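PDB 3HVY: cystathionine beta-lyase family protein, YNBB B.subtilis ortholog from Clostridium acetobutylicum, which is probably a pyridoxal-phosphate-dependent lyase of the methionine gamma-lyase family, acting on sulfur amino acids, with a putative role in aluminium resistance. Local coordinates for residues E40-N45 with V300-V305; A308-R313 with H413-V418; T382-Q385 with I389-S392. All blocks are in the same frame, centred on the assembly; numbering follows the deposited sequence.

Interaction 1: E40-N45 with V300-V305; sequences EIREYN and VTIEAV. With EDO (1,2-ethanediol), chain Y.
R42 meets I302 and E303 in a buried helix-to-helix contact that joins the long helix 18-55 to helix 287-317, largely apolar, with a long, bridged ion pair at its end. The apolar part is made by the stem of R42. Its CB lies 4.0 Å from I302 CG1, and further out R42 CD lies 4.0 Å from I302 CB, the two side chains crossing at a slant. The first torsion of R42 sets CG anti to the backbone N (chi1 -176°), which carries the chain across to the other helix; a bend at chi3 (64°) then turns the guanidinium aside toward E303. Guanidinium and carboxylate end nearly coplanar, 14° apart, but they do not close directly: R42 NH1 is 4.0 Å from E303 OE2, a long salt bridge. A water in the guanidinium plane fills the gap, accepting from R42 NH1 at 2.7 Å and donating to E303 OE2 at 2.5 Å. A 1,2-ethanediol molecule, probably from the crystallisation liquor, makes a second bridge. Its O1 and O2 donate to E303 OE1 and OE2 respectively, each at 2.6 Å, while R42 NH1 reaches O2 only weakly. The stronger ionic partner of R42 is D412 of the second subunit, which pairs with NE, so the arginine also belongs to a subunit interface. Within the chain, I302 packs against Y38, one turn earlier on helix 18-55, and E303 OE1 accepts a hydrogen bond from F411 N, which ties helix 287-317 to the start of helix 411-422.

Interaction 2: A308-R313 with H413-V418; sequences AVFCAR and HAKLGV
K415 NZ is gripped by two acidic residues, in salt bridges to D412 of its own chain and to E43 of the second subunit, with Y24 OH adding a weak hydrogen bond. This charged tip leads away from segment 308-313 of helix 287-317, whereas the root of the same side chain packs against F310. The chain leaves with CG anti to the backbone N (chi1 159°), and a bend at chi3 then takes the ammonium away from the apolar contact. F310 CE2 lies 3.9 Å from K415 CA and 4.1 Å from K415 CG, the ring approaching its neighbour obliquely. The same CE2 comes within 4.4 Å of V418 CB, one turn further along. Beside it, V418 CG2 rests on the C311 side chain, 4.0 Å from its CB and 4.1 Å from its SG. No hydrogen bond passes between the segments; their axes run in the same direction, inclined by 25°, with a closest approach of 9.5 Å. F310 also touches A27 of helix 18-55, while C311 and V418 both pack on L405 of strand 402-406. Helices laid against an antiparallel sheet in this way are typical of the C-terminal domain in fold-type I pyridoxal phosphate enzymes.

Interaction 3: T382-Q385 with I389-S392; sequences TFVQ and IELS
E390 drives its carboxylate into the turn of backbone at T382-V384, and this is where the contact is tight. F383 N donates to E390 OE1 at 2.8 Å with an angle of 163° at the hydrogen, and V384 N donates to E390 OE2 at 3.0 Å and 156°. Both oxygens are met on their syn sides, with the amides about 20° out of the carboxylate plane, so two successive peptide N-H groups fix the rotation of the group. Carbon closes in around it: T382 CB and F383 CD2 each stand 3.2 Å from E390 OE1. Beyond CG the glutamate is extended, and T382 CG2 packs 3.6 Å from its CB. On its own side of the loop T382 OG1 donates to V384 O at 2.8 Å, bracing the turn that presents the two amides. The contact loosens toward both ends. T382 CG2 is still 3.8 Å from L391 O, but the L391 side chain leads away. The side chain of partly exposed Q385 points away from E390, its OE1 bonding to Y71 N of the third subunit, and its backbone N bonds to S67 OG of that subunit. A buried carboxylate held by consecutive main-chain N-H groups thus pins together the loop between strands 376-379 and 392-396, neighbours in the antiparallel C-terminal sheet of a fold-type I enzyme.

Overall arrangement
Helix 287-317 carries one side of both interaction 1 and interaction 2, whose centres lie about 16 Å apart. The centre of interaction 3 lies about 18 Å from that of interaction 1 and about 15 Å from that of interaction 2, and it packs against each: I389 CG1 lies 3.8 Å from V300 CG1, and L391 CB lies 3.6 Å from H413 CE1. Segment 389-392 thus packs against both helix 287-317 and helix 411-422. All three contacts reach the second subunit, and interaction 3 also meets the third. T301 touches N245, next in sequence to K244, the lysine modified by pyridoxal phosphate, which places segment 300-305 beside the cofactor-bearing loop.

Interaction 1: E40-N45 with V300-V305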
# COMPACT_ATOMS: atom_id res chain seq x y z
N GLU D 40 28.17 -20.16 11.35
CA GLU D 40 27.70 -21.01 12.48
C GLU D 40 26.66 -20.29 13.31
O GLU D 40 25.62 -20.86 13.66
CB GLU D 40 28.86 -21.39 13.36
CG GLU D 40 29.85 -22.32 12.63
CD GLU D 40 31.12 -22.55 13.44
OE1 GLU D 40 31.17 -22.09 14.60
OE2 GLU D 40 32.06 -23.16 12.89
N ILE D 41 26.95 -19.03 13.61
CA ILE D 41 26.01 -18.18 14.31
C ILE D 41 24.76 -17.93 13.46
O ILE D 41 23.64 -17.98 13.97
CB ILE D 41 26.69 -16.85 14.71
CG1 ILE D 41 27.71 -17.08 15.83
CG2 ILE D 41 25.65 -15.83 15.18
CD1 ILE D 41 28.45 -15.82 16.24
N ARG D 42 24.92 -17.67 12.16
CA ARG D 42 23.80 -17.40 11.29
C ARG D 42 22.84 -18.56 11.25
O ARG D 42 21.63 -18.39 11.22
CB ARG D 42 24.33 -17.18 9.88
CG ARG D 42 23.32 -16.79 8.92
CD ARG D 42 23.93 -16.50 7.53
NE ARG D 42 24.51 -17.73 7.01
CZ ARG D 42 25.30 -17.83 5.95
NH1 ARG D 42 25.64 -16.78 5.27
NH2 ARG D 42 25.76 -19.02 5.59
N GLU D 43 23.39 -19.77 11.19
CA GLU D 43 22.60 -20.98 11.10
C GLU D 43 21.72 -21.15 12.36
O GLU D 43 20.52 -21.49 12.30
CB GLU D 43 23.57 -22.13 10.97
CG GLU D 43 22.94 -23.48 10.92
CD GLU D 43 23.97 -24.60 10.81
OE1 GLU D 43 24.74 -24.82 11.79
OE2 GLU D 43 23.94 -25.29 9.77
N TYR D 44 22.34 -20.91 13.51
CA TYR D 44 21.64 -20.94 14.77
C TYR D 44 20.47 -19.92 14.77
O TYR D 44 19.34 -20.24 15.09
CB TYR D 44 22.61 -20.61 15.89
CG TYR D 44 21.90 -20.62 17.22
CD1 TYR D 44 21.52 -21.82 17.78
CD2 TYR D 44 21.58 -19.44 17.88
CE1 TYR D 44 20.86 -21.87 18.97
CE2 TYR D 44 20.91 -19.48 19.09
CZ TYR D 44 20.55 -20.71 19.62
OH TYR D 44 19.88 -20.85 20.81
N ASN D 45 20.79 -18.68 14.44
CA ASN D 45 19.81 -17.63 14.43
C ASN D 45 18.72 -17.84 13.39
O ASN D 45 17.57 -17.54 13.65
CB ASN D 45 20.49 -16.28 14.28
CG ASN D 45 21.19 -15.85 15.54
OD1 ASN D 45 20.81 -16.30 16.63
ND2 ASN D 45 22.16 -14.92 15.44
N VAL D 300 20.73 -11.51 6.34
CA VAL D 300 21.15 -10.19 5.92
C VAL D 300 22.10 -9.53 6.93
O VAL D 300 23.09 -8.90 6.53
CB VAL D 300 19.94 -9.31 5.58
CG1 VAL D 300 20.39 -7.90 5.26
CG2 VAL D 300 19.21 -9.92 4.31
N THR D 301 21.85 -9.74 8.22
CA THR D 301 22.72 -9.20 9.27
C THR D 301 24.13 -9.71 9.10
O THR D 301 25.07 -8.91 9.14
CB THR D 301 22.18 -9.52 10.69
OG1 THR D 301 20.91 -8.87 10.87
CG2 THR D 301 23.14 -9.16 11.82
N ILE D 302 24.30 -10.99 8.76
CA ILE D 302 25.59 -11.58 8.65
C ILE D 302 26.27 -11.20 7.35
O ILE D 302 27.49 -11.15 7.28
CB ILE D 302 25.55 -13.10 8.92
CG1 ILE D 302 25.19 -13.33 10.41
CG2 ILE D 302 26.92 -13.86 8.55
CD1 ILE D 302 26.28 -12.87 11.41
N GLU D 303 25.50 -10.89 6.32
CA GLU D 303 26.09 -10.28 5.13
C GLU D 303 26.77 -8.94 5.52
O GLU D 303 27.88 -8.64 5.05
CB GLU D 303 25.05 -10.02 4.06
CG GLU D 303 24.41 -11.28 3.45
CD GLU D 303 25.42 -12.20 2.80
OE1 GLU D 303 26.06 -11.78 1.81
OE2 GLU D 303 25.59 -13.36 3.27
N ALA D 304 26.12 -8.17 6.38
CA ALA D 304 26.65 -6.85 6.78
C ALA D 304 27.87 -7.05 7.70
O ALA D 304 28.86 -6.36 7.56
CB ALA D 304 25.57 -6.03 7.43
N VAL D 305 27.81 -8.04 8.58
CA VAL D 305 28.95 -8.39 9.41
C VAL D 305 30.15 -8.76 8.55
O VAL D 305 31.24 -8.25 8.77
CB VAL D 305 28.64 -9.48 10.45
CG1 VAL D 305 29.92 -9.83 11.28
CG2 VAL D 305 27.49 -9.08 11.44
C1 EDO Y . 28.35 -14.54 0.97
O1 EDO Y . 27.56 -13.45 0.52
C2 EDO Y . 28.42 -14.50 2.48
O2 EDO Y . 27.39 -15.27 3.12
O HOH W 1 24.71 -14.20 5.47

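Interaction 2: A308-R313 with H413-V418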
# COMPACT_ATOMS: atom_id res chain seq x y z
N ALA D 308 31.68 -5.77 7.12
CA ALA D 308 32.44 -5.01 8.10
C ALA D 308 33.87 -5.62 8.33
O ALA D 308 34.89 -4.93 8.32
CB ALA D 308 31.64 -4.98 9.45
N VAL D 309 33.91 -6.94 8.49
CA VAL D 309 35.12 -7.72 8.74
C VAL D 309 36.06 -7.67 7.56
O VAL D 309 37.25 -7.53 7.74
CB VAL D 309 34.73 -9.18 9.16
CG1 VAL D 309 35.95 -10.13 9.14
CG2 VAL D 309 34.02 -9.21 10.57
N PHE D 310 35.53 -7.83 6.35
CA PHE D 310 36.33 -7.69 5.12
C PHE D 310 36.85 -6.25 5.01
O PHE D 310 38.02 -5.99 4.71
CB PHE D 310 35.48 -8.02 3.90
CG PHE D 310 36.15 -7.69 2.58
CD1 PHE D 310 37.18 -8.47 2.09
CD2 PHE D 310 35.80 -6.56 1.87
CE1 PHE D 310 37.80 -8.16 0.89
CE2 PHE D 310 36.43 -6.21 0.70
CZ PHE D 310 37.44 -7.01 0.19
N CYS D 311 35.99 -5.28 5.27
CA CYS D 311 36.46 -3.88 5.25
C CYS D 311 37.64 -3.66 6.24
O CYS D 311 38.66 -3.05 5.89
CB CYS D 311 35.30 -2.95 5.59
SG CYS D 311 35.76 -1.20 5.64
N ALA D 312 37.46 -4.08 7.49
CA ALA D 312 38.50 -4.06 8.52
C ALA D 312 39.84 -4.60 8.00
O ALA D 312 40.87 -3.98 8.19
CB ALA D 312 38.04 -4.91 9.79
N ARG D 313 39.83 -5.80 7.40
CA ARG D 313 41.08 -6.39 6.94
C ARG D 313 41.67 -5.67 5.75
O ARG D 313 42.86 -5.35 5.78
CB ARG D 313 40.96 -7.87 6.61
CG ARG D 313 42.30 -8.51 6.30
CD ARG D 313 43.34 -8.23 7.39
NE ARG D 313 44.51 -9.14 7.29
CZ ARG D 313 45.59 -9.10 8.07
NH1 ARG D 313 45.76 -8.17 9.03
NH2 ARG D 313 46.58 -9.95 7.82
N HIS D 413 27.82 -6.69 -2.43
CA HIS D 413 27.67 -5.25 -2.50
C HIS D 413 28.64 -4.52 -1.58
O HIS D 413 29.38 -3.65 -2.03
CB HIS D 413 26.22 -4.81 -2.22
CG HIS D 413 26.02 -3.34 -2.42
ND1 HIS D 413 25.14 -2.60 -1.66
CD2 HIS D 413 26.62 -2.46 -3.26
CE1 HIS D 413 25.19 -1.34 -2.04
NE2 HIS D 413 26.07 -1.23 -3.03
N ALA D 414 28.70 -4.93 -0.33
CA ALA D 414 29.63 -4.33 0.64
C ALA D 414 31.07 -4.35 0.16
O ALA D 414 31.81 -3.35 0.20
CB ALA D 414 29.49 -5.08 1.98
N LYS D 415 31.47 -5.53 -0.31
CA LYS D 415 32.84 -5.78 -0.84
C LYS D 415 33.12 -4.87 -2.02
O LYS D 415 34.12 -4.15 -2.04
CB LYS D 415 32.94 -7.29 -1.16
CG LYS D 415 33.97 -7.81 -2.12
CD LYS D 415 33.75 -9.34 -2.27
CE LYS D 415 33.00 -9.65 -3.48
NZ LYS D 415 32.85 -11.11 -3.57
N LEU D 416 32.20 -4.81 -2.96
CA LEU D 416 32.39 -3.96 -4.16
C LEU D 416 32.48 -2.49 -3.77
O LEU D 416 33.32 -1.74 -4.28
CB LEU D 416 31.23 -4.20 -5.16
CG LEU D 416 31.25 -5.60 -5.85
CD1 LEU D 416 29.98 -5.96 -6.66
CD2 LEU D 416 32.48 -5.72 -6.74
N GLY D 417 31.65 -2.10 -2.83
CA GLY D 417 31.65 -0.73 -2.33
C GLY D 417 32.98 -0.36 -1.71
O GLY D 417 33.51 0.71 -1.99
N VAL D 418 33.54 -1.26 -0.89
CA VAL D 418 34.84 -0.97 -0.29
C VAL D 418 35.95 -0.85 -1.34
O VAL D 418 36.80 0.03 -1.23
CB VAL D 418 35.17 -1.98 0.83
CG1 VAL D 418 36.64 -1.80 1.37
CG2 VAL D 418 34.11 -1.85 1.91

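Interaction 3: T382-Q385 with I389-S392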
# COMPACT_ATOMS: atom_id res chain seq x y z
N THR D 382 20.22 4.35 -0.56
CA THR D 382 19.52 3.15 -0.11
C THR D 382 18.05 3.11 -0.60
O THR D 382 17.50 4.10 -1.03
CB THR D 382 19.63 3.12 1.44
OG1 THR D 382 19.05 4.31 1.98
CG2 THR D 382 21.10 3.13 1.93
N PHE D 383 17.44 1.94 -0.60
CA PHE D 383 16.08 1.76 -1.05
C PHE D 383 15.11 2.31 -0.03
O PHE D 383 14.04 2.85 -0.41
CB PHE D 383 15.78 0.27 -1.31
CG PHE D 383 16.58 -0.30 -2.42
CD1 PHE D 383 16.22 -0.05 -3.72
CD2 PHE D 383 17.73 -1.05 -2.16
CE1 PHE D 383 16.98 -0.58 -4.75
CE2 PHE D 383 18.46 -1.57 -3.18
CZ PHE D 383 18.11 -1.33 -4.47
N VAL D 384 15.49 2.19 1.23
CA VAL D 384 14.72 2.72 2.37
C VAL D 384 15.50 3.89 3.00
O VAL D 384 16.70 3.80 3.36
CB VAL D 384 14.33 1.61 3.38
CG1 VAL D 384 13.63 2.17 4.64
CG2 VAL D 384 13.43 0.55 2.71
N GLN D 385 14.83 5.02 3.08
CA GLN D 385 15.51 6.25 3.47
C GLN D 385 15.99 6.14 4.88
O GLN D 385 15.19 5.98 5.82
CB GLN D 385 14.62 7.47 3.31
CG GLN D 385 15.38 8.80 3.48
CD GLN D 385 14.43 9.93 3.80
OE1 GLN D 385 13.67 9.83 4.74
NE2 GLN D 385 14.46 10.99 3.02
N ILE D 389 20.98 -0.97 7.56
CA ILE D 389 21.38 -2.32 7.24
C ILE D 389 21.81 -2.34 5.74
O ILE D 389 22.41 -3.31 5.26
CB ILE D 389 20.23 -3.31 7.55
CG1 ILE D 389 20.66 -4.77 7.44
CG2 ILE D 389 19.00 -2.99 6.66
CD1 ILE D 389 21.86 -5.15 8.30
N GLU D 390 21.47 -1.30 5.00
CA GLU D 390 21.95 -1.15 3.63
C GLU D 390 23.28 -0.44 3.68
O GLU D 390 23.51 0.38 4.58
CB GLU D 390 21.00 -0.34 2.77
CG GLU D 390 19.61 -0.83 2.72
CD GLU D 390 18.74 -0.14 1.67
OE1 GLU D 390 19.19 0.07 0.49
OE2 GLU D 390 17.54 0.13 2.03
N LEU D 391 24.12 -0.69 2.68
CA LEU D 391 25.45 -0.13 2.62
C LEU D 391 25.38 1.38 2.75
O LEU D 391 24.74 2.09 1.95
CB LEU D 391 26.20 -0.52 1.34
CG LEU D 391 27.67 -0.08 1.28
CD1 LEU D 391 28.51 -0.77 2.37
CD2 LEU D 391 28.28 -0.27 -0.09
N SER D 392 26.06 1.87 3.76
CA SER D 392 26.08 3.32 4.06
C SER D 392 27.31 3.68 4.90
O SER D 392 28.02 2.81 5.37
CB SER D 392 24.81 3.66 4.82
OG SER D 392 24.58 2.73 5.91